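Local atomic coordinates of glycoside transferase (Listeria monocytogenes, PDB entry 6R2M), a protein that acts as an extracellular glycoside hydrolase that probably cleaves the exopolysaccharide of Listeria monocytogenes. Residues A[106-111]-A[162-167]; A[98-103]-A[135-140]; A[236-241]-A[278-283]; A[232-237]-A[269-274]. All blocks are in the same frame, centred on the assembly; numbering follows the deposited sequence.

Overall arrangement
The contacts form two pairs in a helix-rich monomer. Interactions 1 and 2 share helix 100-116 and touch through Tyr162, which packs on Ala99, Ile100 and Val101; interactions 3 and 4 share helix 228-241 and meet through Phe272. The two pairs stand apart, with centres of interactions 2 and 3 about 35 Å from each other. Interactions 2 and 4 are buried, whereas 1 and 3 are partly buried and reach exposed residues. Chemistry follows place: interaction 1 carries a side-chain hydrogen bond at a helix start, interaction 2 sets a serine against a methyl, and interactions 3 and 4 are chiefly apolar, leucine against isoleucine or aromatic rings.

Interaction 1: residues A[106-111]-A[162-167]; sequences ITEALY and YLNIQA
Glu108 of helix 100-116 lies against the start of helix 165-170, a helix N-terminus capped by Asn164, and meets both Gln166 and Ala167 there. Just before it in the first segment, Thr107 turns to helix 120-136, packing on Ile129 and Leu130, so the contact falls largely to Glu108. The side chain of this glutamate is bent about CB-CG (chi2 -64°), which brings the carboxylate to Gln166 and Ala167. Its aliphatic part is used as well: Glu108 CG sits 3.7 Å from Ala167 CB. Gln166 crosses it with amide and carboxylate planes nearly perpendicular, and Gln166 NE2 donates to Glu108 OE1 at 2.9 Å (N-H...O 151°), with OE1 close to the amide plane and met nearly end-on along its C-O bond. The other oxygen, Glu108 OE2, rests 3.5 Å from Ala167 CA. A carboxylate beside the start of a helix is consistent with a favourable helix-dipole interaction. Three residues on, Tyr111 packs on Gln170, while its OH is hydrogen-bonded to Asp127 of helix 120-136. The cap that fixes the opposing turn is the bond from Ala167 N to Asn164 OD1, 3.0 Å long, with the donor 48° out of the carbonyl plane.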
# COMPACT_ATOMS: atom_id res chain seq x y z
N ILE A 106 8.19 0.50 -1.96
CA ILE A 106 9.57 0.48 -1.48
C ILE A 106 10.37 1.59 -2.14
O ILE A 106 11.13 2.30 -1.48
CB ILE A 106 10.19 -0.91 -1.72
CG1 ILE A 106 9.64 -1.88 -0.66
CG2 ILE A 106 11.71 -0.86 -1.64
CD1 ILE A 106 9.82 -3.37 -1.00
N THR A 107 10.24 1.75 -3.47
CA THR A 107 11.01 2.77 -4.15
C THR A 107 10.57 4.16 -3.72
O THR A 107 11.40 5.04 -3.54
CB THR A 107 10.93 2.63 -5.67
OG1 THR A 107 9.56 2.68 -6.11
CG2 THR A 107 11.56 1.32 -6.10
N GLU A 108 9.26 4.36 -3.50
CA GLU A 108 8.80 5.64 -2.96
C GLU A 108 9.43 5.92 -1.61
O GLU A 108 9.88 7.04 -1.35
CB GLU A 108 7.28 5.66 -2.85
CG GLU A 108 6.60 6.03 -4.15
CD GLU A 108 6.95 7.45 -4.57
OE1 GLU A 108 6.55 8.40 -3.86
OE2 GLU A 108 7.62 7.62 -5.60
N ALA A 109 9.50 4.91 -0.74
CA ALA A 109 10.10 5.10 0.57
C ALA A 109 11.58 5.46 0.45
O ALA A 109 12.08 6.34 1.16
CB ALA A 109 9.89 3.85 1.41
N LEU A 110 12.28 4.81 -0.48
CA LEU A 110 13.69 5.10 -0.70
C LEU A 110 13.91 6.52 -1.20
O LEU A 110 14.86 7.20 -0.78
CB LEU A 110 14.29 4.10 -1.68
CG LEU A 110 14.55 2.70 -1.10
CD1 LEU A 110 14.80 1.76 -2.25
CD2 LEU A 110 15.74 2.69 -0.15
N TYR A 111 13.07 6.98 -2.13
CA TYR A 111 13.20 8.35 -2.62
C TYR A 111 12.99 9.34 -1.48
O TYR A 111 13.75 10.30 -1.33
CB TYR A 111 12.20 8.62 -3.74
CG TYR A 111 12.56 8.04 -5.08
CD1 TYR A 111 13.78 8.32 -5.68
CD2 TYR A 111 11.68 7.23 -5.76
CE1 TYR A 111 14.10 7.80 -6.92
CE2 TYR A 111 11.98 6.70 -6.99
CZ TYR A 111 13.19 6.99 -7.56
OH TYR A 111 13.50 6.47 -8.80
N TYR A 162 -3.17 -2.15 -7.45
CA TYR A 162 -1.72 -2.16 -7.43
C TYR A 162 -1.13 -0.85 -7.93
O TYR A 162 0.10 -0.68 -7.88
CB TYR A 162 -1.20 -3.31 -8.28
CG TYR A 162 -1.13 -4.67 -7.60
CD1 TYR A 162 -1.92 -4.97 -6.49
CD2 TYR A 162 -0.25 -5.64 -8.08
CE1 TYR A 162 -1.83 -6.23 -5.88
CE2 TYR A 162 -0.17 -6.89 -7.49
CZ TYR A 162 -0.94 -7.17 -6.38
OH TYR A 162 -0.84 -8.42 -5.79
N LEU A 163 -1.95 0.09 -8.42
CA LEU A 163 -1.40 1.30 -9.02
C LEU A 163 -0.99 2.29 -7.93
O LEU A 163 -1.72 2.52 -6.96
CB LEU A 163 -2.40 1.95 -9.97
CG LEU A 163 -2.80 1.14 -11.20
CD1 LEU A 163 -3.96 1.83 -11.92
CD2 LEU A 163 -1.65 0.95 -12.16
N ASN A 164 0.19 2.88 -8.11
CA ASN A 164 0.69 3.92 -7.23
C ASN A 164 1.04 5.06 -8.18
O ASN A 164 2.07 5.02 -8.86
CB ASN A 164 1.90 3.42 -6.44
CG ASN A 164 2.42 4.43 -5.45
OD1 ASN A 164 2.49 5.64 -5.72
ND2 ASN A 164 2.83 3.94 -4.29
N ILE A 165 0.14 6.05 -8.29
CA ILE A 165 0.30 7.07 -9.32
C ILE A 165 1.56 7.88 -9.08
O ILE A 165 2.30 8.20 -10.01
CB ILE A 165 -0.95 7.98 -9.38
CG1 ILE A 165 -2.18 7.15 -9.74
CG2 ILE A 165 -0.73 9.15 -10.37
CD1 ILE A 165 -2.03 6.27 -10.99
N GLN A 166 1.83 8.24 -7.83
CA GLN A 166 3.04 9.00 -7.53
C GLN A 166 4.29 8.24 -7.98
O GLN A 166 5.18 8.82 -8.63
CB GLN A 166 3.10 9.33 -6.04
CG GLN A 166 4.43 9.96 -5.62
CD GLN A 166 4.27 11.01 -4.54
OE1 GLN A 166 3.35 11.83 -4.58
NE2 GLN A 166 5.17 10.99 -3.57
N ALA A 167 4.36 6.94 -7.69
CA ALA A 167 5.55 6.18 -8.07
C ALA A 167 5.66 6.08 -9.59
O ALA A 167 6.76 6.16 -10.14
CB ALA A 167 5.51 4.78 -7.44

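Interaction 2: residues A[98-103]-A[135-140]; sequences NAIVDD and KYSAEQ
The beginning of helix 100-116 packs against the end of helix 120-136, where Ile100 meets Ser137, the residue just after helix 120-136. The contact is small and tight: Ile100 CG2 lies 3.1 Å from Ser137 OG, close for a methyl against a hydroxyl oxygen, and 3.5 Å from Ser137 CB. In Ile100 it is CG1 that stands between the backbone N and the carbonyl carbon (chi1 63°), which places CG2 opposite the carbonyl carbon and facing the serine. Ser137 OG, opposite its own N, has its polar partner elsewhere, in a hydrogen bond with Val144 O of the neighbouring loop. The backbone there forms an inverse gamma turn centred on Ser137, with a weak bond from Ala138 N to Tyr136 O at 3.1 Å, and the chain passes from helix 120-136 into strand 138-139. Asn98 lies alongside, its ND2 4.0 Å from Ser137 OG, where no hydrogen bond forms. That amide is held instead by Asp103: Asn98 ND2 donates to Asp103 OD2 at 2.8 Å and 167°, in the amide plane but 32° out of the carboxylate plane on its syn side. Asp103 OD2 is also bonded to Thr133 OG1, and Asn98 OD1 to Tyr147 N, so both ends of the amide are fixed. Ala99 is the N-cap, and its O accepts from Asp102 N and Asp103 N.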
# COMPACT_ATOMS: atom_id res chain seq x y z
N ASN A 98 7.68 -10.64 -8.49
CA ASN A 98 7.50 -9.42 -7.71
C ASN A 98 5.99 -9.16 -7.56
O ASN A 98 5.15 -9.99 -7.92
CB ASN A 98 8.19 -8.25 -8.40
CG ASN A 98 7.52 -7.88 -9.71
OD1 ASN A 98 6.99 -8.74 -10.40
ND2 ASN A 98 7.48 -6.58 -10.03
N ALA A 99 5.65 -7.99 -7.02
CA ALA A 99 4.30 -7.43 -7.11
C ALA A 99 4.49 -5.94 -7.27
O ALA A 99 5.15 -5.32 -6.42
CB ALA A 99 3.46 -7.75 -5.87
N ILE A 100 3.98 -5.35 -8.36
CA ILE A 100 4.39 -3.97 -8.65
C ILE A 100 4.00 -3.02 -7.52
O ILE A 100 4.72 -2.06 -7.25
CB ILE A 100 3.85 -3.46 -10.00
CG1 ILE A 100 2.31 -3.40 -10.04
CG2 ILE A 100 4.46 -4.24 -11.15
CD1 ILE A 100 1.75 -2.84 -11.37
N VAL A 101 2.88 -3.29 -6.84
CA VAL A 101 2.44 -2.40 -5.77
C VAL A 101 3.50 -2.32 -4.67
O VAL A 101 3.73 -1.26 -4.08
CB VAL A 101 1.06 -2.85 -5.23
CG1 VAL A 101 1.09 -4.30 -4.65
CG2 VAL A 101 0.49 -1.83 -4.23
N ASP A 102 4.18 -3.44 -4.41
CA ASP A 102 5.21 -3.48 -3.37
C ASP A 102 6.51 -2.84 -3.85
O ASP A 102 7.21 -2.21 -3.04
CB ASP A 102 5.44 -4.93 -2.92
CG ASP A 102 4.18 -5.55 -2.31
OD1 ASP A 102 3.39 -4.81 -1.70
OD2 ASP A 102 3.96 -6.77 -2.46
N ASP A 103 6.83 -2.96 -5.15
CA ASP A 103 7.98 -2.25 -5.69
C ASP A 103 7.77 -0.75 -5.58
O ASP A 103 8.67 -0.02 -5.17
CB ASP A 103 8.22 -2.58 -7.16
CG ASP A 103 8.50 -4.04 -7.41
OD1 ASP A 103 8.65 -4.83 -6.45
OD2 ASP A 103 8.58 -4.39 -8.61
N LYS A 135 10.34 -1.70 -16.83
CA LYS A 135 10.77 -2.40 -18.05
C LYS A 135 10.11 -3.77 -18.18
O LYS A 135 9.63 -4.13 -19.27
CB LYS A 135 12.30 -2.51 -18.06
CG LYS A 135 12.86 -3.31 -19.25
CD LYS A 135 14.37 -3.24 -19.27
CE LYS A 135 14.93 -4.03 -20.44
NZ LYS A 135 16.42 -4.07 -20.40
N TYR A 136 10.08 -4.55 -17.10
CA TYR A 136 9.70 -5.95 -17.20
C TYR A 136 8.27 -6.24 -16.76
O TYR A 136 7.63 -7.13 -17.33
CB TYR A 136 10.66 -6.82 -16.37
CG TYR A 136 12.01 -6.94 -17.04
CD1 TYR A 136 12.17 -7.78 -18.14
CD2 TYR A 136 13.09 -6.19 -16.61
CE1 TYR A 136 13.40 -7.88 -18.77
CE2 TYR A 136 14.33 -6.29 -17.25
CZ TYR A 136 14.47 -7.14 -18.32
OH TYR A 136 15.69 -7.25 -18.96
N SER A 137 7.74 -5.52 -15.77
CA SER A 137 6.39 -5.82 -15.29
C SER A 137 5.34 -4.97 -16.03
O SER A 137 4.54 -4.24 -15.45
CB SER A 137 6.33 -5.62 -13.78
OG SER A 137 5.21 -6.32 -13.27
N ALA A 138 5.35 -5.10 -17.35
CA ALA A 138 4.55 -4.25 -18.21
C ALA A 138 4.38 -4.93 -19.55
O ALA A 138 5.24 -5.69 -19.98
CB ALA A 138 5.19 -2.87 -18.41
N GLU A 139 3.27 -4.62 -20.22
CA GLU A 139 2.99 -5.11 -21.56
C GLU A 139 2.77 -3.88 -22.43
O GLU A 139 1.79 -3.16 -22.24
CB GLU A 139 1.79 -6.05 -21.57
CG GLU A 139 1.34 -6.48 -22.96
CD GLU A 139 2.42 -7.21 -23.74
OE1 GLU A 139 3.31 -7.82 -23.12
OE2 GLU A 139 2.37 -7.18 -25.00
N GLN A 140 3.72 -3.63 -23.34
CA GLN A 140 3.68 -2.49 -24.25
C GLN A 140 3.58 -1.16 -23.49
O GLN A 140 2.87 -0.24 -23.91
CB GLN A 140 2.54 -2.63 -25.26
CG GLN A 140 2.82 -3.69 -26.31
CD GLN A 140 3.73 -3.19 -27.42
OE1 GLN A 140 4.86 -2.78 -27.17
NE2 GLN A 140 3.22 -3.22 -28.65

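Interaction 3: residues A[236-241]-A[278-283]; sequences TELASK and AKNGKI
Leu238 holds its CG beside the backbone N and opposite the carbonyl carbon (chi1 -85°), with CD2 carried toward Ile283 and CD1 toward Asn280. In Ile283 the CG2 branch is the one set opposite N, and it meets the leucine: Leu238 CD2 and Ile283 CG2 are 4.1 Å apart, the two side chains sliding past each other in opposite directions. On the other branch, Leu238 CD1 comes to 4.3 Å from Asn280 OD1, a loose polar-to-apolar approach. The amide nitrogen of Asn280 is engaged by Gln277 OE1, so the residue remains tied to the residue just before its helix. Leu238 and Asn280 also border Phe272 of helix 262-274, and Leu238 further touches Thr284 and Leu287. Away from this contact the first helix carries further bonds within itself: Ser240 OG donates to Thr236 O at 2.7 Å, on the face opposite the backbone bond from Ser240 N, and Lys241 NZ makes a salt bridge to the syn lone pair of Glu237 OE1 at 2.9 Å. The segments run in broadly the same direction, though well inclined to each other, consistent with alternate helices of an up-and-down alpha/alpha array, as in the (alpha/alpha)6 barrels of related glycoside hydrolases.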
# COMPACT_ATOMS: atom_id res chain seq x y z
N THR A 236 -23.08 7.55 1.66
CA THR A 236 -24.36 7.05 2.14
C THR A 236 -24.19 5.94 3.18
O THR A 236 -25.02 5.82 4.09
CB THR A 236 -25.23 6.57 0.97
OG1 THR A 236 -24.60 5.46 0.31
CG2 THR A 236 -25.45 7.70 -0.03
N GLU A 237 -23.13 5.14 3.07
CA GLU A 237 -22.83 4.17 4.13
C GLU A 237 -22.52 4.87 5.44
O GLU A 237 -23.07 4.53 6.49
CB GLU A 237 -21.66 3.27 3.71
CG GLU A 237 -22.02 2.17 2.73
CD GLU A 237 -23.03 1.19 3.31
OE1 GLU A 237 -22.64 0.25 4.05
OE2 GLU A 237 -24.23 1.38 3.02
N LEU A 238 -21.65 5.88 5.40
CA LEU A 238 -21.31 6.60 6.62
C LEU A 238 -22.53 7.29 7.22
O LEU A 238 -22.74 7.25 8.44
CB LEU A 238 -20.21 7.62 6.34
CG LEU A 238 -18.79 7.06 6.38
CD1 LEU A 238 -17.81 8.17 6.02
CD2 LEU A 238 -18.46 6.46 7.75
N ALA A 239 -23.34 7.92 6.38
CA ALA A 239 -24.51 8.64 6.88
C ALA A 239 -25.55 7.69 7.46
O ALA A 239 -26.19 8.01 8.47
CB ALA A 239 -25.13 9.48 5.76
N SER A 240 -25.75 6.53 6.84
CA SER A 240 -26.82 5.66 7.29
C SER A 240 -26.39 4.69 8.38
O SER A 240 -27.20 4.35 9.25
CB SER A 240 -27.41 4.87 6.11
OG SER A 240 -26.45 3.99 5.53
N LYS A 241 -25.13 4.26 8.37
CA LYS A 241 -24.65 3.25 9.30
C LYS A 241 -23.57 3.75 10.25
O LYS A 241 -23.31 3.08 11.26
CB LYS A 241 -24.12 2.03 8.54
CG LYS A 241 -25.18 1.39 7.64
CD LYS A 241 -24.57 0.46 6.61
CE LYS A 241 -25.61 0.03 5.58
NZ LYS A 241 -25.13 -1.10 4.74
N ALA A 278 -13.44 17.17 4.94
CA ALA A 278 -12.84 17.21 6.27
C ALA A 278 -13.75 16.59 7.33
O ALA A 278 -13.27 15.91 8.24
CB ALA A 278 -12.49 18.65 6.64
N LYS A 279 -15.06 16.82 7.23
CA LYS A 279 -15.98 16.24 8.21
C LYS A 279 -15.97 14.72 8.14
O LYS A 279 -15.90 14.04 9.17
CB LYS A 279 -17.39 16.79 7.99
CG LYS A 279 -18.39 16.30 9.03
CD LYS A 279 -19.71 17.04 8.86
CE LYS A 279 -19.47 18.55 8.73
NZ LYS A 279 -20.72 19.32 8.47
N ASN A 280 -16.05 14.18 6.92
CA ASN A 280 -16.00 12.73 6.76
C ASN A 280 -14.66 12.18 7.23
O ASN A 280 -14.62 11.09 7.82
CB ASN A 280 -16.25 12.35 5.30
CG ASN A 280 -17.72 12.45 4.92
OD1 ASN A 280 -18.60 12.44 5.77
ND2 ASN A 280 -17.98 12.56 3.62
N GLY A 281 -13.57 12.92 7.00
CA GLY A 281 -12.27 12.46 7.44
C GLY A 281 -12.13 12.42 8.95
O GLY A 281 -11.43 11.57 9.48
N LYS A 282 -12.79 13.36 9.65
CA LYS A 282 -12.86 13.29 11.11
C LYS A 282 -13.61 12.05 11.57
O LYS A 282 -13.19 11.37 12.52
CB LYS A 282 -13.55 14.54 11.65
CG LYS A 282 -12.76 15.83 11.54
CD LYS A 282 -13.52 16.99 12.16
CE LYS A 282 -13.78 18.10 11.14
NZ LYS A 282 -12.94 19.31 11.37
N ILE A 283 -14.74 11.75 10.91
CA ILE A 283 -15.54 10.58 11.27
C ILE A 283 -14.73 9.30 11.10
O ILE A 283 -14.76 8.42 11.97
CB ILE A 283 -16.83 10.55 10.44
CG1 ILE A 283 -17.72 11.73 10.87
CG2 ILE A 283 -17.55 9.22 10.62
CD1 ILE A 283 -18.90 11.98 9.95

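Interaction 4: residues A[232-237]-A[269-274]; sequences NFLQTE and TQYFNK
Tyr271 and Phe272 of helix 262-274 hold Leu234 of helix 228-241 across a buried interface between two helices that run in broadly opposite directions, strongly inclined, an up-and-down packing consistent with an alpha/alpha barrel. Along the second segment, Thr269 stands on the far side, its OG1 hydrogen-bonded with Thr284 OG1 of helix 278-290, and Gln270 points away from Leu234, its NE2 hydrogen-bonded to Thr310 OG1. Neither approaches Leu234. Tyr271 does: its CG is opposite the backbone N (chi1 166°), which throws the ring out toward the first segment, and Leu234 CD1 lies 3.7 Å from Tyr271 CE2 and 4.1 Å from Tyr271 CD2. The leucine methyl meets the ring obliquely. Beyond the contact the tyrosine is anchored by its hydroxyl, since Tyr271 OH is hydrogen-bonded to Asp231 OD1, one residue before the first segment, so one ring both packs on the helix and ties to it. Phe272 comes in beside the tyrosine with the tip of its ring, Leu234 CB lying 4.3 Å from Phe272 CZ, a looser approach than that of the tyrosine. Its different chi1 (-77°) lets both rings face the same leucine from adjacent positions on the helix, and Phe272 CE1 comes in at the edge of the Tyr271 ring, in its plane. Met209 and Met213 of helix 209-223 also pack on Leu234, and Met213 touches Tyr271. At the end of the segment, Lys274 turns away from helix 228-241, and Lys274 NZ makes a salt bridge with Asp221 OD1.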
# COMPACT_ATOMS: atom_id res chain seq x y z
N ASN A 232 -20.28 8.43 -3.65
CA ASN A 232 -21.62 8.47 -3.09
C ASN A 232 -21.90 7.24 -2.22
O ASN A 232 -22.51 7.35 -1.16
CB ASN A 232 -22.67 8.57 -4.19
CG ASN A 232 -24.07 8.38 -3.66
OD1 ASN A 232 -24.68 7.32 -3.85
ND2 ASN A 232 -24.59 9.39 -2.97
N PHE A 233 -21.44 6.06 -2.66
CA PHE A 233 -21.61 4.88 -1.82
C PHE A 233 -20.97 5.09 -0.46
O PHE A 233 -21.56 4.79 0.58
CB PHE A 233 -21.01 3.66 -2.51
CG PHE A 233 -21.10 2.41 -1.69
CD1 PHE A 233 -22.29 1.73 -1.60
CD2 PHE A 233 -20.00 1.93 -1.00
CE1 PHE A 233 -22.40 0.58 -0.82
CE2 PHE A 233 -20.09 0.77 -0.23
CZ PHE A 233 -21.29 0.10 -0.15
N LEU A 234 -19.74 5.61 -0.43
CA LEU A 234 -19.07 5.84 0.84
C LEU A 234 -19.86 6.80 1.71
O LEU A 234 -20.05 6.56 2.90
CB LEU A 234 -17.65 6.37 0.60
CG LEU A 234 -16.64 5.45 -0.09
CD1 LEU A 234 -15.31 6.16 -0.25
CD2 LEU A 234 -16.45 4.14 0.67
N GLN A 235 -20.32 7.90 1.11
CA GLN A 235 -21.05 8.91 1.88
C GLN A 235 -22.34 8.34 2.45
O GLN A 235 -22.68 8.60 3.62
CB GLN A 235 -21.34 10.13 1.01
CG GLN A 235 -20.10 11.00 0.77
CD GLN A 235 -20.33 12.08 -0.26
OE1 GLN A 235 -21.42 12.18 -0.84
NE2 GLN A 235 -19.31 12.90 -0.51
N THR A 236 -23.08 7.55 1.66
CA THR A 236 -24.36 7.05 2.14
C THR A 236 -24.19 5.94 3.18
O THR A 236 -25.02 5.82 4.09
CB THR A 236 -25.23 6.57 0.97
OG1 THR A 236 -24.60 5.46 0.31
CG2 THR A 236 -25.45 7.70 -0.03
N GLU A 237 -23.13 5.14 3.07
CA GLU A 237 -22.83 4.17 4.13
C GLU A 237 -22.52 4.87 5.44
O GLU A 237 -23.07 4.53 6.49
CB GLU A 237 -21.66 3.27 3.71
CG GLU A 237 -22.02 2.17 2.73
CD GLU A 237 -23.03 1.19 3.31
OE1 GLU A 237 -22.64 0.25 4.05
OE2 GLU A 237 -24.23 1.38 3.02
N THR A 269 -9.69 7.59 5.68
CA THR A 269 -9.21 8.83 6.27
C THR A 269 -8.30 9.57 5.31
O THR A 269 -8.46 10.78 5.08
CB THR A 269 -8.53 8.51 7.59
OG1 THR A 269 -9.50 7.92 8.47
CG2 THR A 269 -7.95 9.76 8.23
N GLN A 270 -7.36 8.84 4.68
CA GLN A 270 -6.49 9.44 3.66
C GLN A 270 -7.29 9.98 2.48
O GLN A 270 -7.01 11.08 1.99
CB GLN A 270 -5.48 8.41 3.16
CG GLN A 270 -4.55 7.88 4.23
CD GLN A 270 -3.70 6.73 3.74
OE1 GLN A 270 -3.37 6.63 2.56
NE2 GLN A 270 -3.34 5.83 4.65
N TYR A 271 -8.28 9.22 2.03
CA TYR A 271 -9.07 9.60 0.87
C TYR A 271 -9.90 10.85 1.15
O TYR A 271 -9.95 11.79 0.33
CB TYR A 271 -9.97 8.42 0.47
CG TYR A 271 -11.09 8.73 -0.50
CD1 TYR A 271 -10.87 8.65 -1.87
CD2 TYR A 271 -12.37 9.05 -0.05
CE1 TYR A 271 -11.89 8.88 -2.77
CE2 TYR A 271 -13.40 9.30 -0.94
CZ TYR A 271 -13.15 9.21 -2.29
OH TYR A 271 -14.18 9.47 -3.17
N PHE A 272 -10.57 10.89 2.30
CA PHE A 272 -11.38 12.06 2.61
C PHE A 272 -10.52 13.29 2.80
O PHE A 272 -10.90 14.38 2.38
CB PHE A 272 -12.24 11.77 3.85
CG PHE A 272 -13.43 10.90 3.58
CD1 PHE A 272 -14.17 11.08 2.41
CD2 PHE A 272 -13.81 9.91 4.48
CE1 PHE A 272 -15.29 10.28 2.17
CE2 PHE A 272 -14.92 9.13 4.23
CZ PHE A 272 -15.66 9.30 3.07
N ASN A 273 -9.32 13.13 3.35
CA ASN A 273 -8.46 14.30 3.51
C ASN A 273 -7.88 14.76 2.17
O ASN A 273 -7.74 15.97 1.93
CB ASN A 273 -7.40 14.00 4.55
CG ASN A 273 -8.00 13.89 5.95
OD1 ASN A 273 -9.01 14.54 6.25
ND2 ASN A 273 -7.41 13.06 6.80
N LYS A 274 -7.58 13.83 1.26
CA LYS A 274 -7.09 14.22 -0.07
C LYS A 274 -8.17 14.91 -0.90
O LYS A 274 -7.85 15.75 -1.75
CB LYS A 274 -6.57 12.99 -0.83
CG LYS A 274 -5.27 12.41 -0.27
CD LYS A 274 -5.09 10.95 -0.68
CE LYS A 274 -4.81 10.81 -2.16
NZ LYS A 274 -3.39 11.17 -2.48